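Local coordinates for DNA-damage inducible protein DDI1-like protein (Leishmania major, PDB 5YQ8) that acts as an aspartic protease of the DDI1 family, here represented by its dimeric retroviral protease-like (retropepsin) domain, at residues N27-K32 and A79-E84; V69-M74 and N109-D114. All coordinates share one frame; numbering follows the deposited sequence.

Contact 1 (N27-K32 and A79-E84); sequences NSIMNK and AFYVIE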
loop_
_atom_site.group_PDB
_atom_site.type_symbol
_atom_site.label_atom_id
_atom_site.label_comp_id
_atom_site.label_asym_id
_atom_site.label_seq_id
_atom_site.Cartn_x
_atom_site.Cartn_y
_atom_site.Cartn_z
ATOM N N ASN A 27 0.781 9.777 2.139
ATOM C CA ASN A 27 0.107 10.957 1.511
ATOM C C ASN A 27 -0.552 10.576 0.180
ATOM O O ASN A 27 -0.027 9.749 -0.565
ATOM C CB ASN A 27 1.131 12.078 1.298
ATOM C CG ASN A 27 1.812 12.501 2.605
ATOM O OD1 ASN A 27 1.233 13.314 3.389
ATOM N ND2 ASN A 27 2.995 11.894 2.895
ATOM N N SER A 28 -1.717 11.166 -0.085
ATOM C CA SER A 28 -2.293 11.196 -1.436
ATOM C C SER A 28 -1.638 12.282 -2.276
ATOM O O SER A 28 -1.370 13.378 -1.776
ATOM C CB SER A 28 -3.804 11.403 -1.402
ATOM O OG SER A 28 -4.452 10.236 -0.908
ATOM N N ILE A 29 -1.323 11.933 -3.525
ATOM C CA ILE A 29 -0.569 12.778 -4.429
ATOM C C ILE A 29 -1.101 12.604 -5.830
ATOM O O ILE A 29 -1.422 11.508 -6.227
ATOM C CB ILE A 29 0.922 12.450 -4.429
ATOM C CG1 ILE A 29 1.562 12.590 -3.047
ATOM C CG2 ILE A 29 1.655 13.458 -5.277
ATOM C CD1 ILE A 29 2.830 11.788 -2.882
ATOM N N MET A 30 -1.228 13.716 -6.544
ATOM C CA MET A 30 -1.685 13.797 -7.901
ATOM C C MET A 30 -0.641 14.478 -8.752
ATOM O O MET A 30 -0.057 15.495 -8.313
ATOM C CB MET A 30 -2.981 14.624 -7.930
ATOM C CG MET A 30 -3.406 15.058 -9.304
ATOM S SD MET A 30 -5.009 15.887 -9.252
ATOM C CE MET A 30 -6.126 14.592 -8.837
ATOM N N ASN A 31 -0.443 14.000 -9.977
ATOM C CA ASN A 31 0.581 14.636 -10.827
ATOM C C ASN A 31 0.067 15.939 -11.393
ATOM O O ASN A 31 -1.125 16.160 -11.420
ATOM C CB ASN A 31 1.169 13.687 -11.888
ATOM C CG ASN A 31 0.128 13.093 -12.775
ATOM O OD1 ASN A 31 -1.050 13.470 -12.677
ATOM N ND2 ASN A 31 0.510 12.110 -13.595
ATOM N N LYS A 32 0.961 16.832 -11.783
ATOM C CA LYS A 32 0.590 18.144 -12.338
ATOM C C LYS A 32 -0.310 18.024 -13.551
ATOM O O LYS A 32 -1.265 18.802 -13.704
ATOM C CB LYS A 32 1.828 18.961 -12.722
ATOM C CG LYS A 32 1.498 20.329 -13.333
ATOM C CD LYS A 32 2.705 21.245 -13.419
ATOM C CE LYS A 32 2.367 22.558 -14.121
ATOM N NZ LYS A 32 3.478 23.549 -13.858
ATOM N N ALA A 79 -8.084 15.538 -0.369
ATOM C CA ALA A 79 -6.962 16.494 -0.237
ATOM C C ALA A 79 -5.714 15.725 -0.607
ATOM O O ALA A 79 -5.533 14.544 -0.179
ATOM C CB ALA A 79 -6.805 17.002 1.160
ATOM N N PHE A 80 -4.900 16.361 -1.450
ATOM C CA PHE A 80 -3.664 15.765 -1.872
ATOM C C PHE A 80 -2.627 16.753 -2.337
ATOM O O PHE A 80 -2.949 17.898 -2.594
ATOM C CB PHE A 80 -3.926 14.793 -2.984
ATOM C CG PHE A 80 -4.849 15.295 -4.000
ATOM C CD1 PHE A 80 -4.469 16.285 -4.844
ATOM C CD2 PHE A 80 -6.110 14.772 -4.071
ATOM C CE1 PHE A 80 -5.362 16.744 -5.758
ATOM C CE2 PHE A 80 -7.008 15.228 -4.925
ATOM C CZ PHE A 80 -6.633 16.212 -5.786
ATOM N N TYR A 81 -1.377 16.329 -2.343
ATOM C CA TYR A 81 -0.304 17.137 -2.879
ATOM C C TYR A 81 -0.278 17.037 -4.379
ATOM O O TYR A 81 -0.727 16.085 -4.949
ATOM C CB TYR A 81 1.023 16.683 -2.295
ATOM C CG TYR A 81 1.126 16.886 -0.817
ATOM C CD1 TYR A 81 1.106 18.178 -0.274
ATOM C CD2 TYR A 81 1.280 15.828 0.052
ATOM C CE1 TYR A 81 1.226 18.411 1.076
ATOM C CE2 TYR A 81 1.461 16.069 1.418
ATOM C CZ TYR A 81 1.398 17.372 1.918
ATOM O OH TYR A 81 1.483 17.719 3.244
ATOM N N VAL A 82 0.276 18.051 -5.018
ATOM C CA VAL A 82 0.445 18.055 -6.450
ATOM C C VAL A 82 1.942 18.105 -6.736
ATOM O O VAL A 82 2.638 18.986 -6.187
ATOM C CB VAL A 82 -0.315 19.205 -7.143
ATOM C CG1 VAL A 82 -0.045 19.183 -8.620
ATOM C CG2 VAL A 82 -1.827 19.078 -6.923
ATOM N N ILE A 83 2.417 17.150 -7.545
ATOM C CA ILE A 83 3.822 17.006 -7.861
ATOM C C ILE A 83 3.993 16.813 -9.369
ATOM O O ILE A 83 3.353 15.940 -9.941
ATOM C CB ILE A 83 4.411 15.815 -7.065
ATOM C CG1 ILE A 83 4.350 16.103 -5.562
ATOM C CG2 ILE A 83 5.842 15.557 -7.489
ATOM C CD1 ILE A 83 5.237 15.292 -4.639
ATOM N N GLU A 84 4.876 17.582 -10.004
ATOM C CA GLU A 84 4.875 17.684 -11.477
ATOM C C GLU A 84 5.016 16.339 -12.244
ATOM O O GLU A 84 4.070 15.922 -12.947
ATOM C CB GLU A 84 5.901 18.727 -12.000
ATOM C CG GLU A 84 5.938 18.779 -13.554
ATOM C CD GLU A 84 7.116 19.555 -14.111
ATOM O OE1 GLU A 84 6.914 20.576 -14.830
ATOM O OE2 GLU A 84 8.262 19.094 -13.858
#
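Met30 lays its thioether end against the Phe80 ring, a Met-aromatic contact with Met30 SD 4.4 Å from the ring centroid, 47° off its normal. A bend at the last torsion (chi3 -69°) carries Met30 CE to 3.5 Å from Phe80 CZ. Side chains alternate between the faces of the two parallel strands, so Ile29, Tyr81 and Ile83 gather on the other side, where Ile29 CG2 packs on Ile83 CG1 at 3.8 Å. Asn27 meets the Tyr81 ring at its edge, OD1 lying 3.4 Å from CE2, with amide and ring planes 55° apart. Between the faces runs a parallel ladder: Tyr81 N donates to Ser28 O, Met30 N to Tyr81 O at 2.9 Å and Ile83 N to Met30 O. Lys32 N bonds to Ile83 O and, weakly, to Glu84 O. Asn31, at the N-cap of helix 32-37, caps one of its backbone N atoms; its OD1 also bonds to Thr34 OG1, while ND2 reaches Gln86 O and Asp89 OD1. Lys2 of the second subunit packs on Tyr81, its NZ weakly bonded to Asn27 OD1. Strand 29-31 follows the loop carrying Asp22, the probable catalytic aspartate of this retropepsin-like domain, and lies between strands 90-92 and 74-83.

Contact 2 (V69-M74 and N109-D114); sequences VNLAGM and NCLTID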
loop_
_atom_site.group_PDB
_atom_site.type_symbol
_atom_site.label_atom_id
_atom_site.label_comp_id
_atom_site.label_asym_id
_atom_site.label_seq_id
_atom_site.Cartn_x
_atom_site.Cartn_y
_atom_site.Cartn_z
ATOM N N VAL A 69 -14.196 14.377 -5.664
ATOM C CA VAL A 69 -13.873 13.201 -6.459
ATOM C C VAL A 69 -15.006 12.193 -6.372
ATOM O O VAL A 69 -15.410 11.778 -5.282
ATOM C CB VAL A 69 -12.606 12.585 -5.902
ATOM C CG1 VAL A 69 -12.142 11.453 -6.766
ATOM C CG2 VAL A 69 -11.492 13.597 -5.832
ATOM N N ASN A 70 -15.509 11.782 -7.532
ATOM C CA ASN A 70 -16.658 10.914 -7.619
ATOM C C ASN A 70 -16.177 9.488 -7.606
ATOM O O ASN A 70 -15.828 8.877 -8.646
ATOM C CB ASN A 70 -17.505 11.222 -8.858
ATOM C CG ASN A 70 -18.657 10.253 -9.024
ATOM O OD1 ASN A 70 -18.440 9.093 -9.438
ATOM N ND2 ASN A 70 -19.870 10.661 -8.586
ATOM N N LEU A 71 -16.149 8.922 -6.408
ATOM C CA LEU A 71 -15.609 7.574 -6.200
ATOM C C LEU A 71 -16.744 6.748 -5.641
ATOM O O LEU A 71 -17.455 7.172 -4.689
ATOM C CB LEU A 71 -14.387 7.641 -5.281
ATOM C CG LEU A 71 -13.713 6.293 -5.033
ATOM C CD1 LEU A 71 -13.368 5.557 -6.319
ATOM C CD2 LEU A 71 -12.453 6.440 -4.222
ATOM N N ALA A 72 -16.947 5.585 -6.256
ATOM C CA ALA A 72 -18.039 4.656 -5.899
ATOM C C ALA A 72 -19.366 5.263 -6.118
ATOM O O ALA A 72 -20.279 4.976 -5.328
ATOM C CB ALA A 72 -17.899 4.125 -4.444
ATOM N N GLY A 73 -19.484 6.080 -7.173
ATOM C CA GLY A 73 -20.693 6.884 -7.382
ATOM C C GLY A 73 -21.072 7.916 -6.297
ATOM O O GLY A 73 -22.185 8.452 -6.275
ATOM N N MET A 74 -20.157 8.208 -5.380
ATOM C CA MET A 74 -20.407 9.197 -4.354
ATOM C C MET A 74 -19.423 10.293 -4.540
ATOM O O MET A 74 -18.296 10.058 -4.938
ATOM C CB MET A 74 -20.221 8.609 -2.964
ATOM C CG MET A 74 -21.183 7.526 -2.560
ATOM S SD MET A 74 -20.756 6.968 -0.888
ATOM C CE MET A 74 -19.169 6.271 -1.155
ATOM N N ASN A 109 -12.258 -8.444 -4.387
ATOM C CA ASN A 109 -11.506 -7.606 -5.345
ATOM C C ASN A 109 -12.210 -6.242 -5.608
ATOM O O ASN A 109 -12.523 -5.918 -6.707
ATOM C CB ASN A 109 -11.279 -8.400 -6.640
ATOM C CG ASN A 109 -10.398 -7.661 -7.639
ATOM O OD1 ASN A 109 -9.305 -7.170 -7.300
ATOM N ND2 ASN A 109 -10.883 -7.566 -8.899
ATOM N N CYS A 110 -12.467 -5.480 -4.544
ATOM C CA CYS A 110 -13.254 -4.230 -4.597
ATOM C C CYS A 110 -12.854 -3.292 -3.485
ATOM O O CYS A 110 -12.298 -3.707 -2.446
ATOM C CB CYS A 110 -14.730 -4.504 -4.457
ATOM S SG CYS A 110 -15.313 -4.991 -2.805
ATOM N N LEU A 111 -13.160 -2.028 -3.705
ATOM C CA LEU A 111 -12.912 -0.965 -2.756
ATOM C C LEU A 111 -14.217 -0.510 -2.228
ATOM O O LEU A 111 -15.041 0.008 -3.001
ATOM C CB LEU A 111 -12.224 0.199 -3.401
ATOM C CG LEU A 111 -11.812 1.364 -2.485
ATOM C CD1 LEU A 111 -10.718 0.964 -1.496
ATOM C CD2 LEU A 111 -11.336 2.548 -3.343
ATOM N N THR A 112 -14.411 -0.749 -0.941
ATOM C CA THR A 112 -15.686 -0.493 -0.327
ATOM C C THR A 112 -15.654 0.825 0.459
ATOM O O THR A 112 -14.826 1.050 1.290
ATOM C CB THR A 112 -16.077 -1.621 0.644
ATOM O OG1 THR A 112 -15.926 -2.885 0.016
ATOM C CG2 THR A 112 -17.419 -1.458 1.114
ATOM N N ILE A 113 -16.555 1.716 0.105
ATOM C CA ILE A 113 -16.783 2.995 0.802
ATOM C C ILE A 113 -18.305 3.129 0.949
ATOM O O ILE A 113 -18.999 3.037 -0.011
ATOM C CB ILE A 113 -16.271 4.202 -0.013
ATOM C CG1 ILE A 113 -14.911 3.905 -0.690
ATOM C CG2 ILE A 113 -16.227 5.427 0.888
ATOM C CD1 ILE A 113 -14.429 5.019 -1.572
ATOM N N ASP A 114 -18.796 3.346 2.157
ATOM C CA ASP A 114 -20.230 3.357 2.476
ATOM C C ASP A 114 -20.794 2.000 2.095
ATOM O O ASP A 114 -20.192 1.015 2.392
ATOM C CB ASP A 114 -20.945 4.613 1.899
ATOM C CG ASP A 114 -22.020 5.191 2.857
ATOM O OD1 ASP A 114 -22.196 4.642 3.976
ATOM O OD2 ASP A 114 -22.709 6.143 2.476
#
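The chain from Leu71 to Met74 folds back in a type I' beta turn, which joins strand 62-71 to strand 74-83 as a tight hairpin and brings Leu71 and Met74 up to strand 110-113. Two backbone bonds close the turn on itself, Leu71 N to Met74 O at 2.8 Å and Met74 N to Leu71 O at 3.0 Å. Ala72 and Gly73, its two central residues, both have positive phi, as this turn type requires. Strand 110-113 belongs to a separate three-stranded antiparallel sheet; a G1 beta bulge at Asn109 and Cys110 marks its start. The two segments therefore meet through side chains and not as paired strands.

Leu71 touches both aliphatic residues of strand 110-113 with the same methyl: CD2 of Leu71 lies 3.6 Å from CD1 of Ile113 and 4.1 Å from CD2 of Leu111. It crosses each of these side chains at about a right angle. Met74 takes the next position along. Its CG points away from its own carbonyl carbon (chi1 -65°) and the chain bends only at its end, which sets CE 3.7 Å from Ile113 CG2 and 3.4 Å from the carbonyl O of the same residue. Just past the strand, Met74 SD rests on Asp114 CB at 3.7 Å.

Ile113 is thus gripped at two branches, CD1 by Leu71 and CG2 by Met74. The interface consists mainly of methyl and thioether groups, held largely by dispersion, without directional polar bonds between the segments. It joins the hairpin of the larger sheet to the smaller sheet, buried at Leu71, Leu111 and Ile113 and more open toward Met74 and Asp114.

The two contacts illustrate two ways in which a small beta domain is held together: contact 1 pairs two neighbouring strands within a sheet by backbone hydrogen bonds, whereas contact 2 joins two sheets by their side chains. The hairpin of strands 62-71 and 74-83 serves both, for its turn meets strand 110-113 and the far end of strand 74-83 pairs with strand 29-31. Their centres lie 20 Å apart, on opposite sides of the chain's centre, and their nearest atoms are about 5 Å apart. Contact 1 is nearer the probable catalytic aspartate, with the Ser28 side chain about 8 Å from that of Asp22; in contact 2 the side chain of Leu111 is about 11 Å from that of Asp22.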